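6-carboxyhexanoate--coa ligase (Bacillus subtilis, PDB 5FLG) belongs to the 6-carboxyhexanoate--CoA ligase family and holds phosphoaminophosphonic acid-adenylate ester, magnesium and pimelic acid in the model. Local coordinates at residues Ser183-Leu192 against Gly203-Gly211. Residues are numbered along the deposited sequence; the frame is centred on the assembly and turned at random.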
loop_
_atom_site.group_PDB
_atom_site.type_symbol
_atom_site.label_atom_id
_atom_site.label_comp_id
_atom_site.label_asym_id
_atom_site.label_seq_id
_atom_site.Cartn_x
_atom_site.Cartn_y
_atom_site.Cartn_z
ATOM N N SER A 183 -20.793 -5.288 16.592
ATOM C CA SER A 183 -21.892 -5.684 17.463
ATOM C C SER A 183 -23.067 -6.308 16.705
ATOM O O SER A 183 -23.854 -7.066 17.274
ATOM C CB SER A 183 -22.377 -4.490 18.226
ATOM O OG SER A 183 -23.337 -4.858 19.187
ATOM N N ARG A 184 -23.256 -5.848 15.474
ATOM C CA ARG A 184 -24.259 -6.388 14.571
ATOM C C ARG A 184 -24.055 -7.900 14.330
ATOM O O ARG A 184 -24.987 -8.636 14.050
ATOM C CB ARG A 184 -24.150 -5.636 13.254
ATOM C CG ARG A 184 -25.157 -6.050 12.202
ATOM C CD ARG A 184 -25.712 -4.826 11.483
ATOM N NE ARG A 184 -26.612 -5.194 10.393
ATOM C CZ ARG A 184 -26.212 -5.850 9.314
ATOM N NH1 ARG A 184 -24.944 -6.222 9.210
ATOM N NH2 ARG A 184 -27.079 -6.165 8.368
ATOM N N HIS A 185 -22.815 -8.344 14.314
ATOM C CA HIS A 185 -22.567 -9.736 14.016
ATOM C C HIS A 185 -23.253 -10.679 14.999
ATOM O O HIS A 185 -23.086 -10.571 16.191
ATOM C CB HIS A 185 -21.082 -10.007 13.972
ATOM C CG HIS A 185 -20.743 -11.312 13.339
ATOM N ND1 HIS A 185 -21.048 -12.522 13.930
ATOM C CD2 HIS A 185 -20.203 -11.604 12.135
ATOM C CE1 HIS A 185 -20.684 -13.508 13.130
ATOM N NE2 HIS A 185 -20.138 -12.979 12.048
ATOM N N PRO A 186 -24.073 -11.596 14.493
ATOM C CA PRO A 186 -24.845 -12.406 15.468
ATOM C C PRO A 186 -24.011 -13.244 16.457
ATOM O O PRO A 186 -24.454 -13.480 17.567
ATOM C CB PRO A 186 -25.734 -13.311 14.595
ATOM C CG PRO A 186 -25.259 -13.183 13.195
ATOM C CD PRO A 186 -24.266 -12.013 13.095
ATOM N N ALA A 187 -22.753 -13.527 16.168
ATOM C CA ALA A 187 -21.960 -14.312 17.137
ATOM C C ALA A 187 -21.255 -13.477 18.225
ATOM O O ALA A 187 -20.779 -14.023 19.237
ATOM C CB ALA A 187 -20.965 -15.189 16.396
ATOM N N VAL A 188 -21.214 -12.152 18.056
ATOM C CA VAL A 188 -20.534 -11.313 19.027
ATOM C C VAL A 188 -21.427 -10.853 20.157
ATOM O O VAL A 188 -22.378 -10.072 19.959
ATOM C CB VAL A 188 -19.894 -10.042 18.363
ATOM C CG1 VAL A 188 -19.162 -9.224 19.415
ATOM C CG2 VAL A 188 -18.946 -10.421 17.258
ATOM N N VAL A 189 -21.056 -11.210 21.378
ATOM C CA VAL A 189 -21.845 -10.878 22.552
ATOM C C VAL A 189 -21.386 -9.523 23.111
ATOM O O VAL A 189 -22.158 -8.776 23.664
ATOM C CB VAL A 189 -21.658 -11.964 23.624
ATOM C CG1 VAL A 189 -22.290 -11.551 24.952
ATOM C CG2 VAL A 189 -22.249 -13.289 23.143
ATOM N N ALA A 190 -20.099 -9.260 23.050
ATOM C CA ALA A 190 -19.579 -8.026 23.625
ATOM C C ALA A 190 -18.162 -7.731 23.184
ATOM O O ALA A 190 -17.421 -8.628 22.736
ATOM C CB ALA A 190 -19.661 -8.098 25.133
ATOM N N GLU A 191 -17.804 -6.438 23.258
ATOM C CA GLU A 191 -16.480 -5.971 22.853
ATOM C C GLU A 191 -15.914 -5.138 24.007
ATOM O O GLU A 191 -16.652 -4.483 24.719
ATOM C CB GLU A 191 -16.525 -5.149 21.567
ATOM C CG GLU A 191 -15.190 -4.435 21.282
ATOM C CD GLU A 191 -15.213 -3.435 20.102
ATOM O OE1 GLU A 191 -16.296 -3.108 19.546
ATOM O OE2 GLU A 191 -14.113 -2.932 19.746
ATOM N N LEU A 192 -14.644 -5.366 24.320
ATOM C CA LEU A 192 -13.934 -4.564 25.271
ATOM C C LEU A 192 -12.775 -3.885 24.555
ATOM O O LEU A 192 -12.022 -4.533 23.830
ATOM C CB LEU A 192 -13.423 -5.461 26.375
ATOM C CG LEU A 192 -12.457 -4.869 27.386
ATOM C CD1 LEU A 192 -13.125 -3.839 28.294
ATOM C CD2 LEU A 192 -11.875 -6.014 28.182
ATOM N N GLY A 203 -11.927 4.416 26.975
ATOM C CA GLY A 203 -12.221 3.198 26.236
ATOM C C GLY A 203 -13.707 2.920 26.278
ATOM O O GLY A 203 -14.504 3.826 26.527
ATOM N N TYR A 204 -14.103 1.660 26.033
ATOM C CA TYR A 204 -15.502 1.339 26.007
ATOM C C TYR A 204 -15.740 -0.168 26.070
ATOM O O TYR A 204 -14.822 -0.968 25.958
ATOM C CB TYR A 204 -16.195 1.881 24.747
ATOM C CG TYR A 204 -15.791 1.202 23.424
ATOM C CD1 TYR A 204 -16.414 0.047 22.995
ATOM C CD2 TYR A 204 -14.790 1.743 22.613
ATOM C CE1 TYR A 204 -16.067 -0.556 21.831
ATOM C CE2 TYR A 204 -14.509 1.196 21.382
ATOM C CZ TYR A 204 -15.100 -0.015 21.040
ATOM O OH TYR A 204 -14.839 -0.610 19.828
ATOM N N VAL A 205 -16.967 -0.490 26.433
ATOM C CA VAL A 205 -17.520 -1.839 26.257
ATOM C C VAL A 205 -18.775 -1.645 25.419
ATOM O O VAL A 205 -19.467 -0.629 25.544
ATOM C CB VAL A 205 -17.914 -2.429 27.625
ATOM C CG1 VAL A 205 -18.735 -3.704 27.449
ATOM C CG2 VAL A 205 -16.669 -2.765 28.405
ATOM N N ALA A 206 -18.965 -2.517 24.439
ATOM C CA ALA A 206 -20.097 -2.421 23.550
ATOM C C ALA A 206 -20.817 -3.765 23.518
ATOM O O ALA A 206 -20.189 -4.827 23.544
ATOM C CB ALA A 206 -19.650 -2.060 22.174
ATOM N N GLY A 207 -22.114 -3.695 23.265
ATOM C CA GLY A 207 -22.909 -4.888 23.021
ATOM C C GLY A 207 -24.303 -4.530 22.577
ATOM O O GLY A 207 -24.715 -3.362 22.626
ATOM N N LYS A 208 -25.060 -5.559 22.217
ATOM C CA LYS A 208 -26.296 -5.378 21.476
ATOM C C LYS A 208 -27.288 -4.735 22.392
ATOM O O LYS A 208 -27.983 -3.814 21.987
ATOM C CB LYS A 208 -26.837 -6.721 20.992
ATOM C CG LYS A 208 -26.211 -7.241 19.718
ATOM C CD LYS A 208 -26.680 -8.679 19.465
ATOM C CE LYS A 208 -26.112 -9.251 18.169
ATOM N NZ LYS A 208 -24.662 -9.546 18.238
ATOM N N LYS A 209 -27.241 -5.084 23.669
ATOM C CA LYS A 209 -28.197 -4.514 24.606
ATOM C C LYS A 209 -27.744 -3.197 25.195
ATOM O O LYS A 209 -28.521 -2.249 25.270
ATOM C CB LYS A 209 -28.492 -5.489 25.713
ATOM C CG LYS A 209 -29.192 -6.723 25.159
ATOM C CD LYS A 209 -29.692 -7.645 26.260
ATOM C CE LYS A 209 -28.518 -8.315 26.940
ATOM N NZ LYS A 209 -27.613 -8.908 25.916
ATOM N N MET A 210 -26.535 -3.157 25.737
ATOM C CA MET A 210 -26.104 -1.956 26.416
ATOM C C MET A 210 -25.703 -0.853 25.432
ATOM O O MET A 210 -25.416 0.272 25.840
ATOM C CB MET A 210 -24.948 -2.278 27.359
ATOM C CG MET A 210 -23.764 -2.956 26.689
ATOM S SD MET A 210 -22.395 -3.224 27.843
ATOM C CE MET A 210 -21.569 -4.573 27.019
ATOM N N GLY A 211 -25.580 -1.187 24.156
ATOM C CA GLY A 211 -25.002 -0.268 23.184
ATOM C C GLY A 211 -23.508 0.006 23.379
ATOM O O GLY A 211 -22.733 -0.886 23.740
#
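Glu191 meets the Tyr204 ring near its hydroxyl end, the carboxylate turned 79° from the ring plane. Its OE1 lies at the ring edge, in plane, 3.4 Å from Tyr204 CE1. Tyr204 OH donates to Glu191 OE2, but the modelled separation is very short and the hydroxyl's exact place doubtful. Arg228 reaches both groups, with a salt bridge to Glu191 and a hydrogen bond to Tyr204, and Tyr212 meets the tyrosine ring. The Tyr204 side chain comes within about 4 Å of the bound pimelic acid, that of Glu191 within about 7 Å of phosphoaminophosphonic acid-adenylate ester. Tyr204 CG sits between the backbone N and carbonyl carbon (chi1 69°), a setting that swings the ring toward strand 188-194. On the His185 ring, Pro186 CD lies over one face, offset toward the rim, and Ala187 N bonds ND1 in the ring plane.

Strands 188-194 and 203-207 form an antiparallel beta hairpin within a mixed sheet. Glu191 and Ala206 are a hydrogen-bonded pair, linked by Glu191 N to Ala206 O at 2.9 Å and Ala206 N to Glu191 O at 3.0 Å. Next along is the non-hydrogen-bonded pair Leu192 and Val205, whose side chains lie on the other face, Leu192 CD1 resting 3.7 Å from Val205 CG2. The backbones of Val189 and Ala190 both bond to Phe231 on strand 227-232, a classic beta bulge.

Lys208 NZ bonds Ser183 O, ending helix 170-184, and His185 O, each at 2.8 Å, and Val188 O weakly. Val188 N closes the type I turn from one face of the His185 carbonyl plane; NZ lies above the other, 45° out.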